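Cytochrome c-552/4 domain-containing protein (Ignicoccus hospitalis KIN4/I, PDB 4QO5) binds eight heme c groups and probably serves in electron transfer as a membrane-associated octaheme cytochrome c. Local coordinates at residues T22-H27 against V77-C82; A11-V16 against A36-S41; I101-T106 against T191-E196. One frame throughout, in Å; residues are numbered along the deposited sequence.

Contact 1: T22-H27 against V77-C82. With HEC (heme c), chain B.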
loop_
_atom_site.group_PDB
_atom_site.type_symbol
_atom_site.label_atom_id
_atom_site.label_comp_id
_atom_site.label_asym_id
_atom_site.label_seq_id
_atom_site.Cartn_x
_atom_site.Cartn_y
_atom_site.Cartn_z
ATOM N N THR A 22 -44.025 -4.165 1.982
ATOM C CA THR A 22 -44.304 -2.744 2.117
ATOM C C THR A 22 -43.016 -1.916 2.182
ATOM O O THR A 22 -42.894 -0.896 1.488
ATOM C CB THR A 22 -45.196 -2.472 3.331
ATOM O OG1 THR A 22 -46.408 -3.234 3.202
ATOM C CG2 THR A 22 -45.544 -0.995 3.406
ATOM N N CYS A 23 -42.047 -2.352 2.982
ATOM C CA CYS A 23 -40.754 -1.661 3.029
ATOM C C CYS A 23 -40.133 -1.595 1.642
ATOM O O CYS A 23 -39.633 -0.551 1.225
ATOM C CB CYS A 23 -39.742 -2.371 3.920
ATOM S SG CYS A 23 -40.400 -3.255 5.337
ATOM N N LEU A 24 -40.132 -2.728 0.943
ATOM C CA LEU A 24 -39.476 -2.795 -0.363
ATOM C C LEU A 24 -40.142 -1.896 -1.376
ATOM O O LEU A 24 -39.468 -1.301 -2.222
ATOM C CB LEU A 24 -39.506 -4.214 -0.914
ATOM C CG LEU A 24 -38.640 -5.214 -0.155
ATOM C CD1 LEU A 24 -38.893 -6.617 -0.688
ATOM C CD2 LEU A 24 -37.166 -4.830 -0.286
ATOM N N SER A 25 -41.468 -1.825 -1.324
ATOM C CA SER A 25 -42.199 -1.077 -2.342
ATOM C C SER A 25 -41.803 0.388 -2.301
ATOM O O SER A 25 -41.855 1.090 -3.314
ATOM C CB SER A 25 -43.711 -1.250 -2.191
ATOM O OG SER A 25 -44.177 -0.614 -1.016
ATOM N N CYS A 26 -41.373 0.848 -1.132
ATOM C CA CYS A 26 -40.912 2.220 -1.031
ATOM C C CYS A 26 -39.399 2.371 -1.145
ATOM O O CYS A 26 -38.904 3.252 -1.857
ATOM C CB CYS A 26 -41.377 2.863 0.254
ATOM S SG CYS A 26 -41.081 4.618 0.142
ATOM N N HIS A 27 -38.674 1.513 -0.437
ATOM C CA HIS A 27 -37.229 1.625 -0.377
ATOM C C HIS A 27 -36.534 1.330 -1.695
ATOM O O HIS A 27 -35.398 1.748 -1.904
ATOM C CB HIS A 27 -36.662 0.785 0.768
ATOM C CG HIS A 27 -36.557 1.557 2.037
ATOM N ND1 HIS A 27 -35.464 2.338 2.338
ATOM C CD2 HIS A 27 -37.449 1.754 3.037
ATOM C CE1 HIS A 27 -35.663 2.950 3.486
ATOM N NE2 HIS A 27 -36.856 2.611 3.929
ATOM N N VAL A 77 -35.378 -13.355 5.362
ATOM C CA VAL A 77 -34.988 -12.335 6.327
ATOM C C VAL A 77 -34.930 -10.981 5.612
ATOM O O VAL A 77 -33.891 -10.608 5.042
ATOM C CB VAL A 77 -33.626 -12.648 6.917
ATOM C CG1 VAL A 77 -33.322 -11.741 8.101
ATOM C CG2 VAL A 77 -33.569 -14.098 7.324
ATOM N N GLY A 78 -36.061 -10.282 5.644
ATOM C CA GLY A 78 -36.233 -9.006 4.966
ATOM C C GLY A 78 -36.124 -7.827 5.916
ATOM O O GLY A 78 -35.833 -7.999 7.104
ATOM N N CYS A 79 -36.350 -6.628 5.384
ATOM C CA CYS A 79 -36.197 -5.379 6.127
ATOM C C CYS A 79 -36.925 -5.419 7.479
ATOM O O CYS A 79 -36.387 -5.005 8.500
ATOM C CB CYS A 79 -36.775 -4.211 5.311
ATOM S SG CYS A 79 -36.604 -4.357 3.483
ATOM N N TYR A 80 -38.155 -5.908 7.476
ATOM C CA TYR A 80 -38.934 -5.907 8.709
ATOM C C TYR A 80 -38.456 -6.983 9.682
ATOM O O TYR A 80 -38.518 -6.801 10.900
ATOM C CB TYR A 80 -40.419 -6.074 8.407
ATOM C CG TYR A 80 -41.257 -6.088 9.671
ATOM C CD1 TYR A 80 -41.564 -4.903 10.321
ATOM C CD2 TYR A 80 -41.702 -7.285 10.220
ATOM C CE1 TYR A 80 -42.320 -4.900 11.483
ATOM C CE2 TYR A 80 -42.459 -7.291 11.388
ATOM C CZ TYR A 80 -42.760 -6.093 12.006
ATOM O OH TYR A 80 -43.502 -6.071 13.165
ATOM N N GLU A 81 -37.950 -8.091 9.142
ATOM C CA GLU A 81 -37.534 -9.207 9.981
ATOM C C GLU A 81 -36.383 -8.796 10.896
ATOM O O GLU A 81 -36.357 -9.180 12.058
ATOM C CB GLU A 81 -37.182 -10.444 9.143
ATOM C CG GLU A 81 -38.399 -11.159 8.544
ATOM C CD GLU A 81 -39.264 -10.257 7.656
ATOM O OE1 GLU A 81 -40.463 -10.068 7.971
ATOM O OE2 GLU A 81 -38.753 -9.739 6.635
ATOM N N CYS A 82 -35.453 -7.992 10.395
ATOM C CA CYS A 82 -34.393 -7.428 11.252
ATOM C C CYS A 82 -34.776 -6.155 12.005
ATOM O O CYS A 82 -34.633 -6.077 13.221
ATOM C CB CYS A 82 -33.123 -7.176 10.446
ATOM S SG CYS A 82 -32.358 -8.745 10.051
HETATM FE FE HEC B . -38.011 3.263 5.646
HETATM C CHA HEC B . -35.631 5.553 6.560
HETATM C CHB HEC B . -36.311 0.796 7.198
HETATM C CHC HEC B . -40.764 1.308 5.445
HETATM C CHD HEC B . -39.365 5.436 3.406
HETATM N NA HEC B . -36.262 3.193 6.658
HETATM C C1A HEC B . -35.509 4.270 7.061
HETATM C C2A HEC B . -34.562 3.808 8.052
HETATM C C3A HEC B . -34.751 2.498 8.236
HETATM C C4A HEC B . -35.819 2.077 7.350
HETATM C CMA HEC B . -33.973 1.555 9.190
HETATM C CAA HEC B . -33.538 4.700 8.791
HETATM C CBA HEC B . -34.347 5.490 9.817
HETATM C CGA HEC B . -33.476 6.262 10.773
HETATM O O1A HEC B . -32.243 6.395 10.545
HETATM O O2A HEC B . -34.029 6.739 11.796
HETATM N NB HEC B . -38.411 1.390 6.146
HETATM C C1B HEC B . -37.613 0.549 6.897
HETATM C C2B HEC B . -38.375 -0.583 7.317
HETATM C C3B HEC B . -39.626 -0.383 6.864
HETATM C C4B HEC B . -39.654 0.822 6.090
HETATM C CMB HEC B . -37.768 -1.708 8.200
HETATM C CAB HEC B . -40.942 -1.166 7.015
HETATM C CBB HEC B . -41.079 -1.943 8.341
HETATM N NC HEC B . -39.726 3.326 4.577
HETATM C C1C HEC B . -40.793 2.478 4.725
HETATM C C2C HEC B . -41.856 2.898 3.833
HETATM C C3C HEC B . -41.564 4.164 3.471
HETATM C C4C HEC B . -40.159 4.380 3.796
HETATM C CMC HEC B . -43.258 2.286 4.016
HETATM C CAC HEC B . -42.405 5.181 2.633
HETATM C CBC HEC B . -43.928 5.292 2.834
HETATM N ND HEC B . -37.564 5.189 5.074
HETATM C C1D HEC B . -38.243 5.875 4.071
HETATM C C2D HEC B . -37.580 7.130 3.833
HETATM C C3D HEC B . -36.419 7.177 4.823
HETATM C C4D HEC B . -36.482 5.929 5.551
HETATM C CMD HEC B . -37.979 8.212 2.800
HETATM C CAD HEC B . -35.374 8.298 4.990
HETATM C CBD HEC B . -34.511 8.353 3.736
HETATM C CGD HEC B . -33.483 9.448 3.856
HETATM O O1D HEC B . -32.862 9.793 2.817
HETATM O O2D HEC B . -33.274 9.980 4.978
#
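Cys23 and Cys79 are turned in nearly the same way, each SG lying beside its own backbone N with chi1 near -32°, well short of a fully staggered position. This rotation lays the two cysteines alongside each other: Cys79 SG sits 3.7 Å from Cys23 CB, and Cys23 SG in turn rests against Cys79 CB. The sulfurs do not bond to each other, because each belongs to a heme. Cys23 and Cys26 are the cysteines of one CXXCH motif, linked through SG to CAB and CAC of the chain B heme by thioethers that are stretched in the model; Cys79 and Cys82 open a second such motif and carry another heme c. From helix 18-30 Leu24 adds a branched apolar tip, its CD2 lying 3.8 Å from Cys79 SG. Tyr80 holds CG anti to its backbone N (chi1 180°), which carries the ring past Cys23 until CD1 is 3.6 Å from heme CBB, the heme carbon meeting the ring at its edge. Gly78, at the N-cap of helix 79-83, suits its place because a CB there would fall about 2.8 Å from Glu81 OE2, which instead accepts a weak hydrogen bond from Gly78 N. On one face of the porphyrin, His27 NE2 binds iron at 2.2 Å, and Thr31 OG1 holds His27 ND1; His96 supplies the other axial nitrogen. The chemistry is thus apolar sulfur packing between two heme attachment sites, a closeness that is consistent with electron exchange between neighbouring hemes.

Contact 2: A11-V16 against A36-S41. With HEC (heme c), chain C.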
loop_
_atom_site.group_PDB
_atom_site.type_symbol
_atom_site.label_atom_id
_atom_site.label_comp_id
_atom_site.label_asym_id
_atom_site.label_seq_id
_atom_site.Cartn_x
_atom_site.Cartn_y
_atom_site.Cartn_z
ATOM N N ALA A 11 -39.980 -8.728 -7.626
ATOM C CA ALA A 11 -41.178 -9.475 -8.012
ATOM C C ALA A 11 -40.949 -10.989 -8.064
ATOM O O ALA A 11 -41.885 -11.768 -7.884
ATOM C CB ALA A 11 -41.695 -8.983 -9.354
ATOM N N LYS A 12 -39.710 -11.397 -8.319
ATOM C CA LYS A 12 -39.370 -12.813 -8.417
ATOM C C LYS A 12 -39.077 -13.452 -7.058
ATOM O O LYS A 12 -38.930 -14.668 -6.965
ATOM C CB LYS A 12 -38.168 -13.027 -9.348
ATOM C CG LYS A 12 -38.533 -13.283 -10.815
ATOM C CD LYS A 12 -39.996 -13.722 -10.966
ATOM C CE LYS A 12 -40.315 -14.207 -12.379
ATOM N NZ LYS A 12 -39.668 -15.512 -12.701
ATOM N N LEU A 13 -38.964 -12.640 -6.014
ATOM C CA LEU A 13 -38.709 -13.171 -4.677
ATOM C C LEU A 13 -39.852 -14.055 -4.209
ATOM O O LEU A 13 -40.977 -13.959 -4.693
ATOM C CB LEU A 13 -38.527 -12.035 -3.670
ATOM C CG LEU A 13 -37.271 -11.189 -3.865
ATOM C CD1 LEU A 13 -37.300 -9.997 -2.930
ATOM C CD2 LEU A 13 -36.018 -12.047 -3.630
ATOM N N LYS A 14 -39.568 -14.922 -3.252
ATOM C CA LYS A 14 -40.636 -15.707 -2.669
ATOM C C LYS A 14 -40.493 -15.705 -1.168
ATOM O O LYS A 14 -39.407 -15.419 -0.633
ATOM C CB LYS A 14 -40.641 -17.132 -3.212
ATOM C CG LYS A 14 -39.344 -17.877 -3.006
ATOM C CD LYS A 14 -39.407 -19.254 -3.642
ATOM C CE LYS A 14 -38.040 -19.912 -3.636
ATOM N NZ LYS A 14 -38.082 -21.311 -4.147
ATOM N N ASN A 15 -41.606 -15.994 -0.502
ATOM C CA ASN A 15 -41.666 -16.064 0.952
ATOM C C ASN A 15 -41.242 -14.766 1.618
ATOM O O ASN A 15 -40.573 -14.776 2.651
ATOM C CB ASN A 15 -40.831 -17.250 1.464
ATOM C CG ASN A 15 -41.292 -18.568 0.880
ATOM O OD1 ASN A 15 -42.485 -18.866 0.887
ATOM N ND2 ASN A 15 -40.355 -19.354 0.349
ATOM N N VAL A 16 -41.633 -13.645 1.011
ATOM C CA VAL A 16 -41.425 -12.340 1.608
ATOM C C VAL A 16 -42.613 -12.015 2.526
ATOM O O VAL A 16 -43.763 -12.280 2.183
ATOM C CB VAL A 16 -41.258 -11.266 0.520
ATOM C CG1 VAL A 16 -40.874 -9.943 1.142
ATOM C CG2 VAL A 16 -40.180 -11.714 -0.474
ATOM N N ALA A 36 -30.821 -3.259 -3.576
ATOM C CA ALA A 36 -29.955 -4.076 -4.430
ATOM C C ALA A 36 -28.978 -4.916 -3.599
ATOM O O ALA A 36 -28.758 -6.083 -3.881
ATOM C CB ALA A 36 -29.196 -3.204 -5.417
ATOM N N ASP A 37 -28.412 -4.310 -2.564
ATOM C CA ASP A 37 -27.432 -4.954 -1.705
ATOM C C ASP A 37 -28.090 -6.114 -0.930
ATOM O O ASP A 37 -27.582 -7.229 -0.896
ATOM C CB ASP A 37 -26.907 -3.893 -0.744
ATOM C CG ASP A 37 -25.515 -4.177 -0.246
ATOM O OD1 ASP A 37 -24.775 -4.954 -0.892
ATOM O OD2 ASP A 37 -25.151 -3.583 0.791
ATOM N N TRP A 38 -29.253 -5.842 -0.342
ATOM C CA TRP A 38 -30.039 -6.871 0.343
ATOM C C TRP A 38 -30.418 -8.028 -0.585
ATOM O O TRP A 38 -30.366 -9.195 -0.185
ATOM C CB TRP A 38 -31.303 -6.242 0.943
ATOM C CG TRP A 38 -32.244 -7.264 1.538
ATOM C CD1 TRP A 38 -32.112 -7.894 2.749
ATOM C CD2 TRP A 38 -33.444 -7.790 0.941
ATOM N NE1 TRP A 38 -33.158 -8.772 2.941
ATOM C CE2 TRP A 38 -33.984 -8.732 1.849
ATOM C CE3 TRP A 38 -34.106 -7.565 -0.272
ATOM C CZ2 TRP A 38 -35.159 -9.443 1.584
ATOM C CZ3 TRP A 38 -35.276 -8.269 -0.531
ATOM C CH2 TRP A 38 -35.789 -9.195 0.393
ATOM N N LEU A 39 -30.784 -7.706 -1.823
ATOM C CA LEU A 39 -31.111 -8.735 -2.821
ATOM C C LEU A 39 -29.949 -9.716 -3.068
ATOM O O LEU A 39 -30.166 -10.845 -3.529
ATOM C CB LEU A 39 -31.521 -8.077 -4.153
ATOM C CG LEU A 39 -32.930 -7.483 -4.211
ATOM C CD1 LEU A 39 -33.084 -6.633 -5.477
ATOM C CD2 LEU A 39 -33.968 -8.588 -4.198
ATOM N N LYS A 40 -28.722 -9.288 -2.768
ATOM C CA LYS A 40 -27.548 -10.140 -3.010
ATOM C C LYS A 40 -27.267 -11.056 -1.833
ATOM O O LYS A 40 -26.431 -11.964 -1.926
ATOM C CB LYS A 40 -26.293 -9.307 -3.294
ATOM C CG LYS A 40 -26.369 -8.442 -4.543
ATOM C CD LYS A 40 -24.995 -7.866 -4.871
ATOM C CE LYS A 40 -25.085 -6.477 -5.499
ATOM N NZ LYS A 40 -25.701 -6.463 -6.858
ATOM N N SER A 41 -27.938 -10.811 -0.715
ATOM C CA SER A 41 -27.710 -11.626 0.488
ATOM C C SER A 41 -28.375 -12.991 0.427
ATOM O O SER A 41 -29.479 -13.153 -0.101
ATOM C CB SER A 41 -28.173 -10.910 1.764
ATOM O OG SER A 41 -29.579 -10.847 1.835
HETATM FE FE HEC C . -30.970 -2.693 7.390
HETATM C CHA HEC C . -29.118 -0.257 8.958
HETATM C CHB HEC C . -32.700 -0.219 5.704
HETATM C CHC HEC C . -32.631 -5.066 5.799
HETATM C CHD HEC C . -29.397 -5.090 9.271
HETATM N NA HEC C . -30.901 -0.670 7.296
HETATM C C1A HEC C . -30.054 0.144 8.050
HETATM C C2A HEC C . -30.323 1.523 7.741
HETATM C C3A HEC C . -31.296 1.544 6.837
HETATM C C4A HEC C . -31.680 0.179 6.538
HETATM C CMA HEC C . -31.906 2.810 6.196
HETATM C CAA HEC C . -29.621 2.738 8.398
HETATM C CBA HEC C . -28.138 2.858 8.092
HETATM C CGA HEC C . -28.012 3.561 6.774
HETATM O O1A HEC C . -27.139 3.133 5.973
HETATM O O2A HEC C . -28.795 4.522 6.526
HETATM N NB HEC C . -32.401 -2.613 6.138
HETATM C C1B HEC C . -32.925 -1.531 5.444
HETATM C C2B HEC C . -33.694 -1.997 4.325
HETATM C C3B HEC C . -33.583 -3.333 4.368
HETATM C C4B HEC C . -32.826 -3.739 5.498
HETATM C CMB HEC C . -34.369 -1.043 3.300
HETATM C CAB HEC C . -33.999 -4.462 3.446
HETATM C CBB HEC C . -33.834 -4.067 1.937
HETATM N NC HEC C . -31.040 -4.676 7.534
HETATM C C1C HEC C . -31.825 -5.516 6.791
HETATM C C2C HEC C . -31.775 -6.851 7.333
HETATM C C3C HEC C . -30.702 -6.834 8.142
HETATM C C4C HEC C . -30.348 -5.485 8.380
HETATM C CMC HEC C . -32.394 -8.033 6.535
HETATM C CAC HEC C . -29.957 -7.884 9.005
HETATM C CBC HEC C . -29.783 -9.280 8.342
HETATM N ND HEC C . -29.537 -2.649 8.836
HETATM C C1D HEC C . -29.004 -3.790 9.431
HETATM C C2D HEC C . -27.925 -3.467 10.329
HETATM C C3D HEC C . -27.826 -1.950 10.267
HETATM C C4D HEC C . -28.865 -1.543 9.331
HETATM C CMD HEC C . -27.123 -4.542 11.118
HETATM C CAD HEC C . -26.875 -0.953 10.987
HETATM C CBD HEC C . -26.134 -1.481 12.200
HETATM C CGD HEC C . -24.822 -2.110 11.764
HETATM O O1D HEC C . -24.078 -2.587 12.645
HETATM O O2D HEC C . -24.518 -2.130 10.543
#
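Leu13 and Leu39 bring the backbones to 9.0 Å between CA atoms, a separation wide enough that side chains alone bridge it. The segment 11-16 links helix 6-11 to helix 18-30, and here it packs on helix 32-39 in the N-terminal, heme-carrying part of this multiheme cytochrome c. Leu13 carries the contact: its CD1 reaches the edge of the Trp38 indole near the ring plane, 3.6 Å from CZ3, while also lying 3.8 Å from Leu39 CD2. A branched leucine fits because one methyl can fill the angle between an aromatic edge and a second leucine. Trp38 has CG anti to the backbone N (chi1 174°), which swings the indole from the helix so that its six-membered ring meets Leu13 and one face meets the chain C heme. Heme CAB lies 3.8 Å above that face, offset toward the rim, and CBB comes within 3.5 Å of Trp38 CB. The indole N-H is satisfied as well, since NE1 hydrogen-bonds to Val77 O. With an alanine at this position, Val77 O would probably be left without its indole donor, and a gap would open between Leu13 and the heme's CAB and CBB carbons. Asp37 OD2 hydrogen-bonds to His222 N, whereas Ala36 and Lys40 pack on Gly276 and Thr280 of the second subunit. Trp38 O is gripped twice, by Ser41 N and by Ser41 OG, the hydroxyl donating over 2.7 Å in the carbonyl plane at a C=O...donor angle of 146°.

Contact 3: I101-T106 against T191-E196. With HEC (heme c), chain B.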
loop_
_atom_site.group_PDB
_atom_site.type_symbol
_atom_site.label_atom_id
_atom_site.label_comp_id
_atom_site.label_asym_id
_atom_site.label_seq_id
_atom_site.Cartn_x
_atom_site.Cartn_y
_atom_site.Cartn_z
ATOM N N ILE A 101 -39.826 0.368 14.125
ATOM C CA ILE A 101 -38.520 -0.127 13.680
ATOM C C ILE A 101 -37.370 0.610 14.351
ATOM O O ILE A 101 -37.532 1.726 14.829
ATOM C CB ILE A 101 -38.371 -0.046 12.143
ATOM C CG1 ILE A 101 -38.393 1.405 11.685
ATOM C CG2 ILE A 101 -39.470 -0.848 11.443
ATOM C CD1 ILE A 101 -37.064 1.900 11.151
ATOM N N HIS A 102 -36.205 -0.025 14.386
ATOM C CA HIS A 102 -35.005 0.614 14.914
ATOM C C HIS A 102 -33.909 0.482 13.865
ATOM O O HIS A 102 -33.776 -0.570 13.245
ATOM C CB HIS A 102 -34.559 -0.014 16.242
ATOM C CG HIS A 102 -34.278 -1.486 16.166
ATOM N ND1 HIS A 102 -35.277 -2.437 16.179
ATOM C CD2 HIS A 102 -33.110 -2.174 16.077
ATOM C CE1 HIS A 102 -34.737 -3.642 16.104
ATOM N NE2 HIS A 102 -33.424 -3.510 16.024
ATOM N N PRO A 103 -33.135 1.557 13.656
ATOM C CA PRO A 103 -32.119 1.518 12.592
ATOM C C PRO A 103 -30.931 0.632 12.938
ATOM O O PRO A 103 -30.435 -0.048 12.048
ATOM C CB PRO A 103 -31.667 2.976 12.486
ATOM C CG PRO A 103 -32.874 3.772 12.949
ATOM C CD PRO A 103 -33.412 2.937 14.098
ATOM N N ILE A 104 -30.475 0.641 14.191
ATOM C CA ILE A 104 -29.273 -0.113 14.513
ATOM C C ILE A 104 -29.646 -1.520 14.933
ATOM O O ILE A 104 -30.084 -1.747 16.068
ATOM C CB ILE A 104 -28.393 0.566 15.590
ATOM C CG1 ILE A 104 -27.945 1.951 15.113
ATOM C CG2 ILE A 104 -27.150 -0.297 15.892
ATOM C CD1 ILE A 104 -27.171 2.738 16.176
ATOM N N VAL A 105 -29.508 -2.450 13.993
ATOM C CA VAL A 105 -29.730 -3.856 14.272
ATOM C C VAL A 105 -28.489 -4.418 14.979
ATOM O O VAL A 105 -27.368 -4.281 14.495
ATOM C CB VAL A 105 -30.074 -4.622 12.974
ATOM C CG1 VAL A 105 -30.174 -6.119 13.221
ATOM C CG2 VAL A 105 -31.356 -4.072 12.347
ATOM N N THR A 106 -28.690 -5.051 16.132
ATOM C CA THR A 106 -27.586 -5.333 17.039
ATOM C C THR A 106 -27.302 -6.836 17.129
ATOM O O THR A 106 -28.091 -7.636 16.627
ATOM C CB THR A 106 -27.940 -4.826 18.440
ATOM O OG1 THR A 106 -29.001 -5.630 18.959
ATOM C CG2 THR A 106 -28.359 -3.344 18.387
ATOM N N THR A 191 -39.477 11.037 10.091
ATOM C CA THR A 191 -38.696 11.261 11.297
ATOM C C THR A 191 -37.556 10.248 11.399
ATOM O O THR A 191 -37.771 9.039 11.249
ATOM C CB THR A 191 -39.580 11.156 12.550
ATOM O OG1 THR A 191 -40.636 12.116 12.467
ATOM C CG2 THR A 191 -38.765 11.416 13.800
ATOM N N LEU A 192 -36.343 10.743 11.649
ATOM C CA LEU A 192 -35.167 9.885 11.756
ATOM C C LEU A 192 -34.603 9.959 13.164
ATOM O O LEU A 192 -34.810 10.945 13.873
ATOM C CB LEU A 192 -34.085 10.336 10.768
ATOM C CG LEU A 192 -34.477 10.336 9.292
ATOM C CD1 LEU A 192 -33.289 10.779 8.423
ATOM C CD2 LEU A 192 -34.954 8.943 8.883
ATOM N N VAL A 193 -33.892 8.920 13.573
ATOM C CA VAL A 193 -33.276 8.928 14.888
ATOM C C VAL A 193 -32.026 9.798 14.881
ATOM O O VAL A 193 -31.222 9.734 13.949
ATOM C CB VAL A 193 -32.882 7.500 15.330
ATOM C CG1 VAL A 193 -32.230 7.539 16.703
ATOM C CG2 VAL A 193 -34.107 6.594 15.341
ATOM N N LYS A 194 -31.855 10.606 15.919
ATOM C CA LYS A 194 -30.613 11.354 16.091
ATOM C C LYS A 194 -29.707 10.635 17.090
ATOM O O LYS A 194 -30.106 10.383 18.226
ATOM C CB LYS A 194 -30.893 12.789 16.551
ATOM N N TYR A 195 -28.495 10.299 16.653
ATOM C CA TYR A 195 -27.540 9.577 17.490
ATOM C C TYR A 195 -26.314 10.403 17.834
ATOM O O TYR A 195 -25.956 11.347 17.120
ATOM C CB TYR A 195 -27.000 8.340 16.764
ATOM C CG TYR A 195 -27.994 7.264 16.425
ATOM C CD1 TYR A 195 -28.411 6.343 17.395
ATOM C CD2 TYR A 195 -28.485 7.131 15.129
ATOM C CE1 TYR A 195 -29.291 5.338 17.081
ATOM C CE2 TYR A 195 -29.380 6.122 14.805
ATOM C CZ TYR A 195 -29.771 5.227 15.795
ATOM O OH TYR A 195 -30.650 4.226 15.501
ATOM N N GLU A 196 -25.638 9.984 18.900
ATOM C CA GLU A 196 -24.226 10.290 19.094
ATOM C C GLU A 196 -23.465 8.971 18.997
ATOM O O GLU A 196 -23.827 7.981 19.645
ATOM C CB GLU A 196 -23.969 10.929 20.462
ATOM C CG GLU A 196 -24.601 12.295 20.666
ATOM C CD GLU A 196 -24.265 12.891 22.028
ATOM O OE1 GLU A 196 -23.604 12.205 22.840
ATOM O OE2 GLU A 196 -24.666 14.047 22.286
HETATM FE FE HEC B . -38.011 3.263 5.646
HETATM C CHA HEC B . -35.631 5.553 6.560
HETATM C CHB HEC B . -36.311 0.796 7.198
HETATM C CHC HEC B . -40.764 1.308 5.445
HETATM C CHD HEC B . -39.365 5.436 3.406
HETATM N NA HEC B . -36.262 3.193 6.658
HETATM C C1A HEC B . -35.509 4.270 7.061
HETATM C C2A HEC B . -34.562 3.808 8.052
HETATM C C3A HEC B . -34.751 2.498 8.236
HETATM C C4A HEC B . -35.819 2.077 7.350
HETATM C CMA HEC B . -33.973 1.555 9.190
HETATM C CAA HEC B . -33.538 4.700 8.791
HETATM C CBA HEC B . -34.347 5.490 9.817
HETATM C CGA HEC B . -33.476 6.262 10.773
HETATM O O1A HEC B . -32.243 6.395 10.545
HETATM O O2A HEC B . -34.029 6.739 11.796
HETATM N NB HEC B . -38.411 1.390 6.146
HETATM C C1B HEC B . -37.613 0.549 6.897
HETATM C C2B HEC B . -38.375 -0.583 7.317
HETATM C C3B HEC B . -39.626 -0.383 6.864
HETATM C C4B HEC B . -39.654 0.822 6.090
HETATM C CMB HEC B . -37.768 -1.708 8.200
HETATM C CAB HEC B . -40.942 -1.166 7.015
HETATM C CBB HEC B . -41.079 -1.943 8.341
HETATM N NC HEC B . -39.726 3.326 4.577
HETATM C C1C HEC B . -40.793 2.478 4.725
HETATM C C2C HEC B . -41.856 2.898 3.833
HETATM C C3C HEC B . -41.564 4.164 3.471
HETATM C C4C HEC B . -40.159 4.380 3.796
HETATM C CMC HEC B . -43.258 2.286 4.016
HETATM C CAC HEC B . -42.405 5.181 2.633
HETATM C CBC HEC B . -43.928 5.292 2.834
HETATM N ND HEC B . -37.564 5.189 5.074
HETATM C C1D HEC B . -38.243 5.875 4.071
HETATM C C2D HEC B . -37.580 7.130 3.833
HETATM C C3D HEC B . -36.419 7.177 4.823
HETATM C C4D HEC B . -36.482 5.929 5.551
HETATM C CMD HEC B . -37.979 8.212 2.800
HETATM C CAD HEC B . -35.374 8.298 4.990
HETATM C CBD HEC B . -34.511 8.353 3.736
HETATM C CGD HEC B . -33.483 9.448 3.856
HETATM O O1D HEC B . -32.862 9.793 2.817
HETATM O O2D HEC B . -33.274 9.980 4.978
#
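Ile104 and Tyr195 approach from opposite directions, and the isoleucine ends over the phenol face rather than at its rim. Tyr195 keeps CG anti to its carbonyl carbon (chi1 -64°), which brings the ring toward the loop 101-106. Ile104 CD1 makes a CH-pi contact 3.9 Å from the ring centroid, 30° off the normal, with CE1 the nearest ring atom. The other face is taken by Val193 CG1, 3.5 Å above the plane and offset toward the rim, so that the ring lies between two aliphatic groups. Pro103 crosses at the edge, where its CD is 3.4 Å from Tyr195 OH. The hydroxyl itself hydrogen-bonds to Asp92 OD2, which also takes the Ile104 N-H. Val193 and Tyr195, two residues apart on strand 188-196, present their side chains on one face of a beta-hairpin formed with strand 176-185, and it is this face that the loop 101-106 crosses. Valine and proline, compact and apolar, suit the junction, with Pro103 CG 3.9 Å from Val193 CG2. Beside them stands a propionate of the chain B heme. Val193 N gives it a nearly straight hydrogen bond, 2.8 Å to O2A at 165°, which probably helps to balance the charge of the group. Pro103 CG lies 3.4 Å from the carboxylate carbon CGA, and the preceding strand residue, Leu192, also bears on the propionate through CD2, 3.6 Å from CBA.

How the contacts relate
From the N terminus, segment 11-16 opens contact 2 and 22-27 opens contact 1 before either has closed. Contact 2 closes first, at 36-41, around a short, mostly helical loop; contact 1 closes later, at 77-82. The two therefore cross, tying helices 18-30, 32-39 and 79-83 into one cluster, where Leu24 CD2 packs on Trp38 CZ3 between them. Contact 3 follows in series: it starts at 101-106 and spans 84 residues to the hairpin strand 188-196. It meets contact 1 where Cys82 O packs against His102 and Val105, and both touch the chain B heme, so the helical cluster and the hairpin are joined around that cofactor.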